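Local coordinates for dimethyl-sulfide monooxygenase (Hyphomicrobium sulfonivorans, PDB 6AK1), which oxidises dimethyl sulfide to methanethiol and formaldehyde, using NADH, molecular oxygen and an FMN cofactor, in the first step of dimethyl sulfide degradation, at residues D424-K427 against R433-I436; E37-M42 against D52-A57; Q256-I261 against G389-F394. One frame throughout, in Å; residues are numbered along the deposited sequence.

Contact 1 (D424-K427 against R433-I436)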
loop_
_atom_site.group_PDB
_atom_site.type_symbol
_atom_site.label_atom_id
_atom_site.label_comp_id
_atom_site.label_asym_id
_atom_site.label_seq_id
_atom_site.Cartn_x
_atom_site.Cartn_y
_atom_site.Cartn_z
ATOM N N ASP A 424 19.262 -10.487 -6.965
ATOM C CA ASP A 424 20.303 -9.531 -7.315
ATOM C C ASP A 424 20.117 -8.975 -8.716
ATOM O O ASP A 424 21.030 -8.334 -9.246
ATOM C CB ASP A 424 21.698 -10.148 -7.167
ATOM C CG ASP A 424 21.896 -11.370 -8.033
ATOM O OD1 ASP A 424 21.147 -11.560 -9.020
ATOM O OD2 ASP A 424 22.824 -12.144 -7.725
ATOM N N SER A 425 18.971 -9.241 -9.335
ATOM C CA SER A 425 18.557 -8.568 -10.557
ATOM C C SER A 425 17.047 -8.731 -10.665
ATOM O O SER A 425 16.419 -9.442 -9.878
ATOM C CB SER A 425 19.283 -9.121 -11.787
ATOM O OG SER A 425 18.777 -10.391 -12.141
ATOM N N TYR A 426 16.466 -8.059 -11.645
ATOM C CA TYR A 426 15.021 -8.018 -11.789
ATOM C C TYR A 426 14.535 -9.020 -12.829
ATOM O O TYR A 426 15.167 -9.211 -13.872
ATOM C CB TYR A 426 14.567 -6.619 -12.187
ATOM C CG TYR A 426 14.564 -5.600 -11.071
ATOM C CD1 TYR A 426 13.520 -5.561 -10.162
ATOM C CD2 TYR A 426 15.577 -4.641 -10.962
ATOM C CE1 TYR A 426 13.476 -4.615 -9.166
ATOM C CE2 TYR A 426 15.542 -3.674 -9.970
ATOM C CZ TYR A 426 14.476 -3.676 -9.071
ATOM O OH TYR A 426 14.383 -2.756 -8.070
ATOM N N LYS A 427 13.413 -9.658 -12.529
ATOM C CA LYS A 427 12.706 -10.455 -13.522
ATOM C C LYS A 427 12.049 -9.514 -14.535
ATOM O O LYS A 427 11.441 -8.513 -14.137
ATOM C CB LYS A 427 11.670 -11.331 -12.803
ATOM C CG LYS A 427 10.931 -12.341 -13.659
ATOM C CD LYS A 427 9.980 -13.184 -12.796
ATOM C CE LYS A 427 9.151 -14.156 -13.635
ATOM N NZ LYS A 427 8.177 -14.930 -12.806
ATOM N N ARG A 433 3.879 -9.422 -13.332
ATOM C CA ARG A 433 4.722 -10.543 -13.727
ATOM C C ARG A 433 5.827 -10.769 -12.704
ATOM O O ARG A 433 6.110 -11.911 -12.326
ATOM C CB ARG A 433 5.309 -10.314 -15.118
ATOM C CG ARG A 433 6.033 -11.527 -15.665
ATOM C CD ARG A 433 6.368 -11.383 -17.141
ATOM N NE ARG A 433 6.761 -12.670 -17.711
ATOM C CZ ARG A 433 7.969 -13.212 -17.594
ATOM N NH1 ARG A 433 8.934 -12.581 -16.928
ATOM N NH2 ARG A 433 8.217 -14.396 -18.142
ATOM N N LYS A 434 6.432 -9.686 -12.214
ATOM C CA LYS A 434 7.486 -9.809 -11.210
ATOM C C LYS A 434 6.963 -10.386 -9.894
ATOM O O LYS A 434 7.631 -11.222 -9.275
ATOM C CB LYS A 434 8.135 -8.445 -10.975
ATOM C CG LYS A 434 9.001 -7.938 -12.116
ATOM C CD LYS A 434 8.964 -6.401 -12.178
ATOM C CE LYS A 434 10.234 -5.813 -12.789
ATOM N NZ LYS A 434 10.403 -6.048 -14.246
ATOM N N LEU A 435 5.779 -9.950 -9.438
ATOM C CA LEU A 435 5.313 -10.324 -8.100
ATOM C C LEU A 435 4.444 -11.579 -8.096
ATOM O O LEU A 435 4.648 -12.480 -7.272
ATOM C CB LEU A 435 4.531 -9.176 -7.458
ATOM C CG LEU A 435 5.341 -7.975 -6.988
ATOM C CD1 LEU A 435 4.431 -6.946 -6.315
ATOM C CD2 LEU A 435 6.429 -8.418 -6.031
ATOM N N ILE A 436 3.454 -11.639 -8.980
ATOM C CA ILE A 436 2.532 -12.768 -8.996
ATOM C C ILE A 436 3.006 -13.864 -9.946
ATOM O O ILE A 436 2.806 -15.051 -9.675
ATOM C CB ILE A 436 1.126 -12.270 -9.363
ATOM C CG1 ILE A 436 0.647 -11.264 -8.314
ATOM C CG2 ILE A 436 0.147 -13.433 -9.471
ATOM C CD1 ILE A 436 0.411 -11.897 -6.938
#
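The ammonium group of Lys434 reaches back from the short helix 431-435 to the backbone carbonyl of Lys427, and this hydrogen bond lies at the centre of the tight half of the contact. Lys434 NZ lies 2.7 Å from Lys427 O, in the carbonyl plane and with a C=O...N angle of 157°. The lysine chain bends at its second torsion (149°) and again at its last (70°), bringing CG, CE and NZ round the oxygen. Its own methylenes therefore pack close to their partner, with Lys434 CG 3.2 Å from Lys427 O. On the loop side, Lys434 CE meets Tyr426 CD1 at 4.2 Å, approaching the ring obliquely. That ring is itself held, stacked on His98 and tied through OH to Phe51 O. Lys434 NZ is also hydrogen-bonded to Gly429 O and His98 ND1, which brings its bonds to three.

The outer half is looser. Lys427 runs out fully extended and crosses the arginine side chain at about a right angle. Lys427 CE comes to 3.7 Å from Arg433 NH1, a contact of methylene with guanidinium rather than a polar bond. The arginine is positioned mainly by others, NH1 bonding to Pro428 O and NH2 to Asn439 OD1, whereas Lys427 is exposed on the solvent side.

The chemistry thus divides sharply. The buried lysine spends its charge on two carbonyls and an imidazole, which would be expected to favour a neutral His98 with ND1 unprotonated. The outer pair carries like charges, Lys427 NZ being 4.8 Å from Arg433 NH1, and solvent is likely to soften their repulsion, while it is the methylenes of Lys427 that touch the guanidinium.

Contact 2 (E37-M42 against D52-A57)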
loop_
_atom_site.group_PDB
_atom_site.type_symbol
_atom_site.label_atom_id
_atom_site.label_comp_id
_atom_site.label_asym_id
_atom_site.label_seq_id
_atom_site.Cartn_x
_atom_site.Cartn_y
_atom_site.Cartn_z
ATOM N N GLU A 37 13.236 16.004 -6.017
ATOM C CA GLU A 37 14.508 15.284 -5.944
ATOM C C GLU A 37 14.513 14.212 -4.859
ATOM O O GLU A 37 15.219 13.210 -5.005
ATOM C CB GLU A 37 15.677 16.244 -5.702
ATOM C CG GLU A 37 15.943 17.238 -6.844
ATOM C CD GLU A 37 14.955 18.420 -6.876
ATOM O OE1 GLU A 37 14.226 18.639 -5.877
ATOM O OE2 GLU A 37 14.908 19.127 -7.917
ATOM N N TYR A 38 13.772 14.399 -3.760
ATOM C CA TYR A 38 13.694 13.334 -2.762
ATOM C C TYR A 38 13.131 12.063 -3.379
ATOM O O TYR A 38 13.675 10.971 -3.197
ATOM C CB TYR A 38 12.838 13.763 -1.556
ATOM C CG TYR A 38 12.477 12.604 -0.632
ATOM C CD1 TYR A 38 13.344 12.193 0.382
ATOM C CD2 TYR A 38 11.279 11.901 -0.792
ATOM C CE1 TYR A 38 13.028 11.132 1.212
ATOM C CE2 TYR A 38 10.965 10.826 0.028
ATOM C CZ TYR A 38 11.844 10.448 1.027
ATOM O OH TYR A 38 11.522 9.400 1.857
ATOM N N TRP A 39 12.055 12.197 -4.151
ATOM C CA TRP A 39 11.388 11.019 -4.691
ATOM C C TRP A 39 12.195 10.360 -5.806
ATOM O O TRP A 39 12.278 9.128 -5.857
ATOM C CB TRP A 39 9.986 11.399 -5.152
ATOM C CG TRP A 39 9.172 11.836 -3.974
ATOM C CD1 TRP A 39 8.893 13.118 -3.598
ATOM C CD2 TRP A 39 8.580 10.981 -2.981
ATOM N NE1 TRP A 39 8.146 13.110 -2.439
ATOM C CE2 TRP A 39 7.936 11.810 -2.048
ATOM C CE3 TRP A 39 8.543 9.587 -2.788
ATOM C CZ2 TRP A 39 7.255 11.294 -0.923
ATOM C CZ3 TRP A 39 7.851 9.074 -1.682
ATOM C CH2 TRP A 39 7.219 9.927 -0.768
ATOM N N THR A 40 12.805 11.146 -6.701
ATOM C CA THR A 40 13.588 10.518 -7.767
ATOM C C THR A 40 14.845 9.853 -7.212
ATOM O O THR A 40 15.223 8.765 -7.666
ATOM C CB THR A 40 13.938 11.529 -8.874
ATOM O OG1 THR A 40 14.673 12.638 -8.335
ATOM C CG2 THR A 40 12.676 12.045 -9.516
ATOM N N ASN A 41 15.502 10.479 -6.227
ATOM C CA ASN A 41 16.624 9.822 -5.551
ATOM C C ASN A 41 16.179 8.545 -4.832
ATOM O O ASN A 41 16.888 7.541 -4.850
ATOM C CB ASN A 41 17.276 10.766 -4.541
ATOM C CG ASN A 41 18.034 11.891 -5.193
ATOM O OD1 ASN A 41 18.446 11.797 -6.353
ATOM N ND2 ASN A 41 18.250 12.963 -4.436
ATOM N N MET A 42 15.018 8.577 -4.173
ATOM C CA MET A 42 14.502 7.381 -3.504
ATOM C C MET A 42 14.295 6.233 -4.497
ATOM O O MET A 42 14.747 5.102 -4.258
ATOM C CB MET A 42 13.197 7.719 -2.764
ATOM C CG MET A 42 12.512 6.527 -2.053
ATOM S SD MET A 42 13.621 5.696 -0.865
ATOM C CE MET A 42 14.063 7.101 0.144
ATOM N N ASP A 52 11.475 -4.546 -4.684
ATOM C CA ASP A 52 10.345 -4.803 -5.568
ATOM C C ASP A 52 9.510 -3.549 -5.814
ATOM O O ASP A 52 9.060 -3.320 -6.945
ATOM C CB ASP A 52 9.483 -5.923 -4.999
ATOM C CG ASP A 52 10.190 -7.270 -5.066
ATOM O OD1 ASP A 52 10.910 -7.605 -4.097
ATOM O OD2 ASP A 52 10.051 -7.974 -6.096
ATOM N N CYS A 53 9.301 -2.718 -4.791
ATOM C CA CYS A 53 8.226 -1.745 -4.893
ATOM C C CYS A 53 8.410 -0.620 -3.879
ATOM O O CYS A 53 8.878 -0.853 -2.759
ATOM C CB CYS A 53 6.866 -2.451 -4.700
ATOM S SG CYS A 53 5.411 -1.428 -5.012
ATOM N N LEU A 54 8.028 0.602 -4.285
ATOM C CA LEU A 54 7.840 1.727 -3.369
ATOM C C LEU A 54 6.347 1.838 -3.051
ATOM O O LEU A 54 5.540 2.171 -3.921
ATOM C CB LEU A 54 8.371 3.026 -3.971
ATOM C CG LEU A 54 8.167 4.322 -3.173
ATOM C CD1 LEU A 54 8.982 4.366 -1.880
ATOM C CD2 LEU A 54 8.492 5.535 -4.043
ATOM N N PHE A 55 5.982 1.555 -1.816
ATOM C CA PHE A 55 4.591 1.533 -1.377
ATOM C C PHE A 55 4.302 2.882 -0.728
ATOM O O PHE A 55 4.824 3.179 0.354
ATOM C CB PHE A 55 4.396 0.371 -0.405
ATOM C CG PHE A 55 2.968 0.036 -0.087
ATOM C CD1 PHE A 55 2.135 0.957 0.531
ATOM C CD2 PHE A 55 2.475 -1.227 -0.357
ATOM C CE1 PHE A 55 0.823 0.639 0.855
ATOM C CE2 PHE A 55 1.162 -1.566 -0.028
ATOM C CZ PHE A 55 0.335 -0.628 0.586
ATOM N N ILE A 56 3.491 3.707 -1.390
ATOM C CA ILE A 56 3.243 5.074 -0.943
ATOM C C ILE A 56 1.857 5.131 -0.306
ATOM O O ILE A 56 0.837 5.007 -0.997
ATOM C CB ILE A 56 3.378 6.080 -2.098
ATOM C CG1 ILE A 56 4.742 5.932 -2.768
ATOM C CG2 ILE A 56 3.236 7.524 -1.579
ATOM C CD1 ILE A 56 4.907 6.788 -4.010
ATOM N N ALA A 57 1.817 5.342 1.009
ATOM C CA ALA A 57 0.568 5.494 1.745
ATOM C C ALA A 57 -0.025 6.889 1.521
ATOM O O ALA A 57 0.602 7.776 0.937
ATOM C CB ALA A 57 0.791 5.244 3.238
#
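Leu54 receives two residues of the helix, one on each of its methyls: Leu54 CD2 meets Trp39 CE3 at 4.2 Å, and Leu54 CD1 meets Met42 CG at 4.1 Å. The methyl at the indole lies near the ring plane, at its edge, while the methionine and leucine side chains cross at about a right angle. CB of Met42 already points toward the strand, and with CG anti to the backbone N (chi1 178°) it is CG that meets the leucine before the chain turns at the next two torsions. Ile56, two residues on, adds its CD1, 4.4 Å from Trp39 CZ3. This is the helix-to-strand half of a beta-alpha-beta crossover in the TIM barrel: helix 36-48 leads into strand 53-57, which lies parallel to strand 6-12, and the axes of segments 37-42 and 53-57 approach to 11.6 Å, their directions 145° apart. Phe55, between the two contact residues, meets Phe10, Phe225 and Phe245. Further out, the indole is set in place by its NE1 bond to Tyr33 O and by Tyr38, whose CD2 sits 3.5 Å above the indole plane. Met92 of helix 89-94 touches both Trp39 and Leu54, and Ile56 O is hydrogen-bonded to OG1 of Thr104, a probable FMN-binding residue.

Contact 3 (Q256-I261 against G389-F394)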
loop_
_atom_site.group_PDB
_atom_site.type_symbol
_atom_site.label_atom_id
_atom_site.label_comp_id
_atom_site.label_asym_id
_atom_site.label_seq_id
_atom_site.Cartn_x
_atom_site.Cartn_y
_atom_site.Cartn_z
ATOM N N GLN A 256 -0.822 -17.507 12.435
ATOM C CA GLN A 256 -2.274 -17.631 12.323
ATOM C C GLN A 256 -2.843 -16.650 11.305
ATOM O O GLN A 256 -3.709 -17.022 10.504
ATOM C CB GLN A 256 -2.938 -17.419 13.691
ATOM C CG GLN A 256 -4.385 -17.911 13.737
ATOM C CD GLN A 256 -4.477 -19.396 13.415
ATOM O OE1 GLN A 256 -3.985 -20.244 14.185
ATOM N NE2 GLN A 256 -5.073 -19.721 12.261
ATOM N N ILE A 257 -2.359 -15.404 11.309
ATOM C CA ILE A 257 -2.854 -14.412 10.357
ATOM C C ILE A 257 -2.668 -14.904 8.924
ATOM O O ILE A 257 -3.601 -14.869 8.117
ATOM C CB ILE A 257 -2.174 -13.049 10.589
ATOM C CG1 ILE A 257 -2.690 -12.403 11.877
ATOM C CG2 ILE A 257 -2.431 -12.109 9.424
ATOM C CD1 ILE A 257 -2.059 -11.041 12.193
ATOM N N THR A 258 -1.470 -15.393 8.593
ATOM C CA THR A 258 -1.192 -15.755 7.200
ATOM C C THR A 258 -1.824 -17.078 6.806
ATOM O O THR A 258 -2.201 -17.252 5.642
ATOM C CB THR A 258 0.318 -15.813 6.939
ATOM O OG1 THR A 258 0.929 -16.852 7.733
ATOM C CG2 THR A 258 0.952 -14.464 7.264
ATOM N N THR A 259 -1.926 -18.024 7.743
ATOM C CA THR A 259 -2.697 -19.239 7.493
ATOM C C THR A 259 -4.166 -18.907 7.241
ATOM O O THR A 259 -4.779 -19.447 6.312
ATOM C CB THR A 259 -2.554 -20.205 8.677
ATOM O OG1 THR A 259 -1.180 -20.593 8.820
ATOM C CG2 THR A 259 -3.416 -21.445 8.482
ATOM N N ASP A 260 -4.743 -18.005 8.051
ATOM C CA ASP A 260 -6.135 -17.593 7.845
ATOM C C ASP A 260 -6.338 -16.907 6.495
ATOM O O ASP A 260 -7.317 -17.190 5.791
ATOM C CB ASP A 260 -6.598 -16.672 8.976
ATOM C CG ASP A 260 -6.884 -17.433 10.272
ATOM O OD1 ASP A 260 -6.943 -18.687 10.225
ATOM O OD2 ASP A 260 -7.070 -16.784 11.334
ATOM N N ILE A 261 -5.435 -15.991 6.123
ATOM C CA ILE A 261 -5.584 -15.277 4.853
ATOM C C ILE A 261 -5.569 -16.259 3.689
ATOM O O ILE A 261 -6.389 -16.161 2.767
ATOM C CB ILE A 261 -4.492 -14.195 4.703
ATOM C CG1 ILE A 261 -4.845 -12.960 5.533
ATOM C CG2 ILE A 261 -4.252 -13.841 3.234
ATOM C CD1 ILE A 261 -3.655 -12.056 5.819
ATOM N N GLY A 389 6.709 -17.366 10.162
ATOM C CA GLY A 389 5.483 -16.582 10.202
ATOM C C GLY A 389 4.615 -16.721 8.965
ATOM O O GLY A 389 3.410 -16.453 9.033
ATOM N N GLY A 390 5.202 -17.119 7.838
ATOM C CA GLY A 390 4.450 -17.353 6.625
ATOM C C GLY A 390 4.203 -16.146 5.738
ATOM O O GLY A 390 3.477 -16.281 4.748
ATOM N N VAL A 391 4.789 -14.980 6.038
ATOM C CA VAL A 391 4.638 -13.824 5.150
ATOM C C VAL A 391 5.553 -13.975 3.939
ATOM O O VAL A 391 6.523 -14.737 3.945
ATOM C CB VAL A 391 4.913 -12.494 5.877
ATOM C CG1 VAL A 391 3.988 -12.312 7.055
ATOM C CG2 VAL A 391 6.397 -12.379 6.286
ATOM N N ASP A 392 5.264 -13.190 2.900
ATOM C CA ASP A 392 6.074 -13.208 1.682
ATOM C C ASP A 392 7.154 -12.133 1.648
ATOM O O ASP A 392 8.082 -12.240 0.844
ATOM C CB ASP A 392 5.176 -13.066 0.452
ATOM C CG ASP A 392 4.246 -14.266 0.270
ATOM O OD1 ASP A 392 4.712 -15.298 -0.262
ATOM O OD2 ASP A 392 3.061 -14.190 0.661
ATOM N N GLY A 393 7.077 -11.123 2.506
ATOM C CA GLY A 393 8.091 -10.089 2.513
ATOM C C GLY A 393 7.664 -8.926 3.388
ATOM O O GLY A 393 6.803 -9.072 4.265
ATOM N N PHE A 394 8.243 -7.756 3.108
ATOM C CA PHE A 394 8.185 -6.676 4.073
ATOM C C PHE A 394 7.873 -5.342 3.413
ATOM O O PHE A 394 8.350 -5.048 2.312
ATOM C CB PHE A 394 9.509 -6.588 4.853
ATOM C CG PHE A 394 9.914 -7.895 5.479
ATOM C CD1 PHE A 394 9.423 -8.262 6.723
ATOM C CD2 PHE A 394 10.745 -8.776 4.800
ATOM C CE1 PHE A 394 9.781 -9.477 7.298
ATOM C CE2 PHE A 394 11.096 -9.986 5.362
ATOM C CZ PHE A 394 10.615 -10.336 6.614
#
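Thr258 turns its two branches to different partners on the opposing loop, the hydroxyl to a carbonyl and the methyl to a valine. Its first torsion of 63° puts OG1 between the backbone N and the carbonyl carbon, from where Thr258 OG1 lies 2.8 Å from Gly389 O and can donate to it. Ala254 O, one turn back in the helix, competes for the same hydroxyl, and one proton cannot serve both at once. The methyl Thr258 CG2 meets Val391 CG1 at 3.7 Å, the two side chains crossing obliquely. Two alpha/beta units of the TIM barrel join here: helix 251-267, which precedes strand 276-284, packs against the turn linking helix 375-388 to strand 393-397. Gly390 is where that turn leaves the helix, at a positive phi of 86°, and its CA lies 3.7 Å from Thr258 OG1; a side chain here would run into that oxygen. A valine in place of Thr258 would probably leave Gly389 O and Ala254 O without the hydroxyl they compete for. Beyond the pair, Ile246 touches Val391 and Ile277 touches Thr258, while Arg262, from the same helix as Thr258, bonds Gly390 O through NH2 and forms a salt bridge with Asp392.

In the fold
Contacts 2 and 3 share the barrel sheet, and contact 1 joins them from outside by touching contact 2. Strands 53-57 and 393-397, which contacts 2 and 3 contain or lead into, both neighbour strand 6-12, although the contact centres are 25 Å apart and their nearest atoms about 7 Å. Contact 1 lies beyond helix 403-418, in the C-terminal part of the chain, with Leu435 CD2 packing 3.6 Å from Asp52 OD2, just before strand 53-57; it stays about 8 Å from contact 3 at the nearest atoms. Contact 2 alone comes near the probable flavin site: the Ile56 side chain is about 6 Å from those of Thr104 and Asp58, whereas contacts 1 and 3 lie away from it.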